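Local coordinates for protein hemoglobin chain d1 (Lumbricus terrestris, PDB 1X9F) that binds heme and, as a globin subunit of the earthworm's hemoglobin, probably carries oxygen, at residues 9-14 with 122-128; 73-77 with 131-135. All blocks are in the same frame, centred on the assembly; numbering follows the deposited sequence.

Interaction 1: residues 9-14 with 122-128; sequences KVKLQW and HFDFGAW
The side-chain amide of Q13 plugs into the turn that leads into helix 125-139. In this globin fold the first helix, 4-18, packs there against the start of the last. OE1 of Q13 accepts two bonds, both in its carbonyl plane and on a lone pair. D124 N donates to Q13 OE1 at 3.0 Å, nearly straight at 165°. The indole NE1 of W128 gives the other, also at 3.0 Å from Q13 OE1, with the oxygen close to the indole plane. NE2 of Q13 donates to H122 O at 2.8 Å, from above that carbonyl's plane. The two ends of the amide thus hold its rotation. D129 of the neighbouring Globin III chain also bonds Q13 NE2, and P125 O of that chain bonds K9 NZ.

V10 CG1 stands 3.8 Å from the centroid of the W128 six-membered ring, almost on the ring normal, a CH-pi contact. F123 CE1 lies over the opposite face, toward its rim. W128 CH2 meets W14 CE3 at 3.6 Å.

D124 is the N-cap of helix 125-139; its OD2 accepts from A127 N. K9 CG is anti to the backbone N (chi1 -170°), and the chain then bends three times toward D124. K9 NZ forms a salt bridge with D124 OD1 at 2.8 Å, on the anti side and somewhat out of the carboxylate plane.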
loop_
_atom_site.group_PDB
_atom_site.type_symbol
_atom_site.label_atom_id
_atom_site.label_comp_id
_atom_site.label_asym_id
_atom_site.label_seq_id
_atom_site.Cartn_x
_atom_site.Cartn_y
_atom_site.Cartn_z
ATOM N N LYS D 9 19.751 -13.142 14.184
ATOM C CA LYS D 9 19.171 -12.052 13.409
ATOM C C LYS D 9 18.522 -12.572 12.145
ATOM O O LYS D 9 17.401 -12.191 11.805
ATOM C CB LYS D 9 20.259 -11.046 13.027
ATOM C CG LYS D 9 19.730 -9.756 12.428
ATOM C CD LYS D 9 18.818 -9.048 13.422
ATOM C CE LYS D 9 18.975 -7.535 13.341
ATOM N NZ LYS D 9 20.364 -7.092 13.664
ATOM N N VAL D 10 19.247 -13.441 11.449
ATOM C CA VAL D 10 18.756 -14.015 10.214
ATOM C C VAL D 10 17.517 -14.839 10.506
ATOM O O VAL D 10 16.513 -14.706 9.806
ATOM C CB VAL D 10 19.830 -14.857 9.513
ATOM C CG1 VAL D 10 19.214 -15.733 8.419
ATOM C CG2 VAL D 10 20.887 -13.942 8.912
ATOM N N LYS D 11 17.567 -15.663 11.550
ATOM C CA LYS D 11 16.397 -16.460 11.920
ATOM C C LYS D 11 15.151 -15.582 12.112
ATOM O O LYS D 11 14.089 -15.875 11.562
ATOM C CB LYS D 11 16.657 -17.285 13.186
ATOM C CG LYS D 11 17.710 -18.399 13.007
ATOM C CD LYS D 11 17.884 -19.093 14.371
ATOM C CE LYS D 11 18.982 -20.144 14.332
ATOM N NZ LYS D 11 18.547 -21.375 13.619
ATOM N N LEU D 12 15.301 -14.507 12.887
ATOM C CA LEU D 12 14.207 -13.588 13.204
ATOM C C LEU D 12 13.649 -12.878 11.980
ATOM O O LEU D 12 12.430 -12.841 11.770
ATOM C CB LEU D 12 14.687 -12.549 14.219
ATOM C CG LEU D 12 14.423 -12.783 15.710
ATOM C CD1 LEU D 12 14.328 -14.269 16.107
ATOM C CD2 LEU D 12 15.485 -12.059 16.533
ATOM N N GLN D 13 14.551 -12.323 11.172
ATOM C CA GLN D 13 14.168 -11.565 9.986
ATOM C C GLN D 13 13.559 -12.464 8.925
ATOM O O GLN D 13 12.676 -12.042 8.174
ATOM C CB GLN D 13 15.364 -10.805 9.416
ATOM C CG GLN D 13 15.874 -9.716 10.337
ATOM C CD GLN D 13 16.652 -8.646 9.609
ATOM O OE1 GLN D 13 17.460 -8.938 8.723
ATOM N NE2 GLN D 13 16.414 -7.398 9.982
ATOM N N TRP D 14 14.041 -13.699 8.869
ATOM C CA TRP D 14 13.491 -14.679 7.961
ATOM C C TRP D 14 12.052 -14.987 8.327
ATOM O O TRP D 14 11.195 -15.071 7.448
ATOM C CB TRP D 14 14.302 -15.959 8.019
ATOM C CG TRP D 14 13.764 -17.014 7.137
ATOM C CD1 TRP D 14 13.388 -18.267 7.504
ATOM C CD2 TRP D 14 13.531 -16.918 5.726
ATOM N NE1 TRP D 14 12.952 -18.974 6.406
ATOM C CE2 TRP D 14 13.026 -18.168 5.301
ATOM C CE3 TRP D 14 13.710 -15.904 4.769
ATOM C CZ2 TRP D 14 12.685 -18.431 3.966
ATOM C CZ3 TRP D 14 13.370 -16.164 3.440
ATOM C CH2 TRP D 14 12.863 -17.421 3.054
ATOM N N HIS D 122 15.817 -1.962 7.995
ATOM C CA HIS D 122 16.187 -2.786 9.146
ATOM C C HIS D 122 16.930 -4.058 8.735
ATOM O O HIS D 122 17.405 -4.818 9.591
ATOM C CB HIS D 122 14.932 -3.216 9.907
ATOM C CG HIS D 122 14.247 -2.119 10.665
ATOM N ND1 HIS D 122 14.923 -1.096 11.297
ATOM C CD2 HIS D 122 12.935 -1.930 10.946
ATOM C CE1 HIS D 122 14.055 -0.307 11.908
ATOM N NE2 HIS D 122 12.842 -0.794 11.714
ATOM N N PHE D 123 16.994 -4.304 7.431
ATOM C CA PHE D 123 17.524 -5.543 6.894
ATOM C C PHE D 123 19.010 -5.674 7.206
ATOM O O PHE D 123 19.816 -4.853 6.772
ATOM C CB PHE D 123 17.232 -5.594 5.390
ATOM C CG PHE D 123 17.911 -6.713 4.656
ATOM C CD1 PHE D 123 17.687 -8.044 4.994
ATOM C CD2 PHE D 123 18.751 -6.426 3.583
ATOM C CE1 PHE D 123 18.315 -9.071 4.287
ATOM C CE2 PHE D 123 19.383 -7.443 2.872
ATOM C CZ PHE D 123 19.167 -8.768 3.226
ATOM N N ASP D 124 19.353 -6.699 7.983
ATOM C CA ASP D 124 20.741 -6.944 8.354
ATOM C C ASP D 124 21.521 -7.636 7.243
ATOM O O ASP D 124 21.834 -8.832 7.314
ATOM C CB ASP D 124 20.826 -7.750 9.639
ATOM C CG ASP D 124 22.152 -7.570 10.340
ATOM O OD1 ASP D 124 22.183 -7.727 11.580
ATOM O OD2 ASP D 124 23.213 -7.259 9.751
ATOM N N PHE D 125 21.832 -6.840 6.229
ATOM C CA PHE D 125 22.600 -7.249 5.072
ATOM C C PHE D 125 23.887 -7.990 5.453
ATOM O O PHE D 125 24.167 -9.059 4.909
ATOM C CB PHE D 125 22.903 -6.005 4.229
ATOM C CG PHE D 125 23.623 -6.300 2.953
ATOM C CD1 PHE D 125 25.014 -6.221 2.892
ATOM C CD2 PHE D 125 22.920 -6.664 1.808
ATOM C CE1 PHE D 125 25.697 -6.502 1.711
ATOM C CE2 PHE D 125 23.590 -6.944 0.620
ATOM C CZ PHE D 125 24.985 -6.864 0.570
ATOM N N GLY D 126 24.654 -7.419 6.383
ATOM C CA GLY D 126 25.881 -8.041 6.876
ATOM C C GLY D 126 25.635 -9.450 7.384
ATOM O O GLY D 126 26.280 -10.401 6.936
ATOM N N ALA D 127 24.681 -9.580 8.306
ATOM C CA ALA D 127 24.350 -10.873 8.897
ATOM C C ALA D 127 23.871 -11.844 7.830
ATOM O O ALA D 127 24.365 -12.966 7.753
ATOM C CB ALA D 127 23.306 -10.717 9.994
ATOM N N TRP D 128 22.925 -11.410 6.999
ATOM C CA TRP D 128 22.420 -12.254 5.919
ATOM C C TRP D 128 23.522 -12.730 5.021
ATOM O O TRP D 128 23.669 -13.934 4.797
ATOM C CB TRP D 128 21.369 -11.535 5.090
ATOM C CG TRP D 128 20.084 -11.654 5.726
ATOM C CD1 TRP D 128 19.572 -10.818 6.661
ATOM C CD2 TRP D 128 19.134 -12.710 5.558
ATOM N NE1 TRP D 128 18.340 -11.264 7.068
ATOM C CE2 TRP D 128 18.048 -12.428 6.408
ATOM C CE3 TRP D 128 19.078 -13.862 4.760
ATOM C CZ2 TRP D 128 16.917 -13.249 6.485
ATOM C CZ3 TRP D 128 17.953 -14.685 4.842
ATOM C CH2 TRP D 128 16.889 -14.370 5.698
#

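Interaction 2: residues 73-77 with 131-135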
loop_
_atom_site.group_PDB
_atom_site.type_symbol
_atom_site.label_atom_id
_atom_site.label_comp_id
_atom_site.label_asym_id
_atom_site.label_seq_id
_atom_site.Cartn_x
_atom_site.Cartn_y
_atom_site.Cartn_z
ATOM N N THR D 73 17.705 -24.734 6.196
ATOM C CA THR D 73 19.094 -24.340 6.387
ATOM C C THR D 73 19.210 -23.151 7.327
ATOM O O THR D 73 20.079 -23.149 8.191
ATOM C CB THR D 73 19.800 -24.025 5.051
ATOM O OG1 THR D 73 19.097 -22.984 4.363
ATOM C CG2 THR D 73 19.721 -25.202 4.097
ATOM N N ILE D 74 18.359 -22.143 7.165
ATOM C CA ILE D 74 18.361 -21.015 8.093
ATOM C C ILE D 74 18.120 -21.508 9.517
ATOM O O ILE D 74 18.773 -21.050 10.459
ATOM C CB ILE D 74 17.316 -19.966 7.676
ATOM C CG1 ILE D 74 17.751 -19.325 6.348
ATOM C CG2 ILE D 74 17.115 -18.906 8.778
ATOM C CD1 ILE D 74 16.757 -18.340 5.789
ATOM N N SER D 75 17.208 -22.460 9.679
ATOM C CA SER D 75 16.890 -22.930 11.023
ATOM C C SER D 75 17.961 -23.873 11.600
ATOM O O SER D 75 17.907 -24.219 12.782
ATOM C CB SER D 75 15.492 -23.556 11.073
ATOM O OG SER D 75 15.475 -24.835 10.457
ATOM N N MET D 76 18.929 -24.265 10.766
ATOM C CA MET D 76 20.057 -25.107 11.190
ATOM C C MET D 76 21.356 -24.324 11.357
ATOM O O MET D 76 22.401 -24.912 11.650
ATOM C CB MET D 76 20.287 -26.249 10.196
ATOM C CG MET D 76 19.266 -27.360 10.281
ATOM S SD MET D 76 19.600 -28.653 9.083
ATOM C CE MET D 76 18.251 -29.773 9.444
ATOM N N LEU D 77 21.300 -23.006 11.173
ATOM C CA LEU D 77 22.494 -22.163 11.291
ATOM C C LEU D 77 23.277 -22.363 12.601
ATOM O O LEU D 77 24.490 -22.157 12.635
ATOM C CB LEU D 77 22.135 -20.682 11.098
ATOM C CG LEU D 77 22.398 -19.929 9.778
ATOM C CD1 LEU D 77 22.796 -20.821 8.602
ATOM C CD2 LEU D 77 21.194 -19.052 9.423
ATOM N N CYS D 131 25.796 -15.215 6.655
ATOM C CA CYS D 131 25.044 -16.420 6.988
ATOM C C CYS D 131 24.599 -17.297 5.818
ATOM O O CYS D 131 24.842 -18.507 5.823
ATOM C CB CYS D 131 23.824 -16.019 7.806
ATOM S SG CYS D 131 23.726 -16.883 9.373
ATOM N N VAL D 132 23.935 -16.700 4.834
ATOM C CA VAL D 132 23.418 -17.467 3.701
ATOM C C VAL D 132 24.560 -17.901 2.780
ATOM O O VAL D 132 24.489 -18.958 2.149
ATOM C CB VAL D 132 22.324 -16.682 2.925
ATOM C CG1 VAL D 132 21.865 -17.446 1.687
ATOM C CG2 VAL D 132 21.131 -16.404 3.822
ATOM N N ASP D 133 25.610 -17.082 2.723
ATOM C CA ASP D 133 26.809 -17.368 1.935
ATOM C C ASP D 133 27.338 -18.756 2.231
ATOM O O ASP D 133 27.597 -19.542 1.319
ATOM C CB ASP D 133 27.902 -16.368 2.276
ATOM C CG ASP D 133 28.553 -15.785 1.056
ATOM O OD1 ASP D 133 29.064 -14.647 1.162
ATOM O OD2 ASP D 133 28.606 -16.367 -0.050
ATOM N N GLN D 134 27.491 -19.045 3.521
ATOM C CA GLN D 134 27.890 -20.362 3.985
ATOM C C GLN D 134 26.944 -21.446 3.463
ATOM O O GLN D 134 27.397 -22.517 3.050
ATOM C CB GLN D 134 27.944 -20.385 5.516
ATOM C CG GLN D 134 28.082 -21.782 6.115
ATOM C CD GLN D 134 27.746 -21.838 7.594
ATOM O OE1 GLN D 134 28.155 -22.772 8.286
ATOM N NE2 GLN D 134 27.004 -20.848 8.086
ATOM N N ILE D 135 25.639 -21.162 3.479
ATOM C CA ILE D 135 24.639 -22.096 2.956
ATOM C C ILE D 135 24.841 -22.294 1.460
ATOM O O ILE D 135 24.934 -23.429 0.993
ATOM C CB ILE D 135 23.193 -21.619 3.254
ATOM C CG1 ILE D 135 22.933 -21.611 4.762
ATOM C CG2 ILE D 135 22.172 -22.522 2.552
ATOM C CD1 ILE D 135 21.676 -20.833 5.146
#
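I135 reaches across to both T73 and L77, and the contact between the segments is mainly apolar. CD1 of I135 touches L77 CD1 at 3.6 Å, with the two side chains crossing at about a right angle. The same I135 CD1 lies 3.4 Å from T73 OG1, and I135 CG2 packs against T73 CB at 3.8 Å. I74 adds a looser apolar contact, its CG1 being 4.4 Å from I135 CD1. At the other end, L77 places CG and CD2 against the sulfur of C131, with L77 CD2 to C131 SG at 3.3 Å.

A hydrogen bond and a disulfide position two of these groups. T73 OG1 sits between its backbone N and carbonyl carbon (chi1 58°), and it hydrogen-bonds to L70 O one turn back in its own helix. The hydroxyl is therefore paired although it faces a methyl group. C131 SG is tied to C2 by a disulfide, which links helix 125-139 to the chain's N-terminus.

The contact joins the C-terminal part of helix 57-75 and the residues after it to the middle of helix 125-139 in the globin fold. Helix 4-18 meets I74 and C131 through V10, while helix 80-95 meets T73 through L90 and Q134 through L83.

Both interactions use helix 125-139: interaction 1 its first turn and the loop before it, interaction 2 a later turn. Their centres are 11 Å apart and they touch directly. V10 CG2 of interaction 1 packs on C131 CB of interaction 2 at 3.8 Å. I74 CD1 lies 3.5 Å from W14 CD2, joining helix 57-75 to helix 4-18. K11 NZ is 3.2 Å from I74 O, a probable hydrogen bond, and also forms a salt bridge with D78. The side chain of I135 in interaction 2 is about 5 Å from a bound heme. In interaction 1 the side chain of W14 is about 9 Å from one and about 12 Å from a bound carbon monoxide.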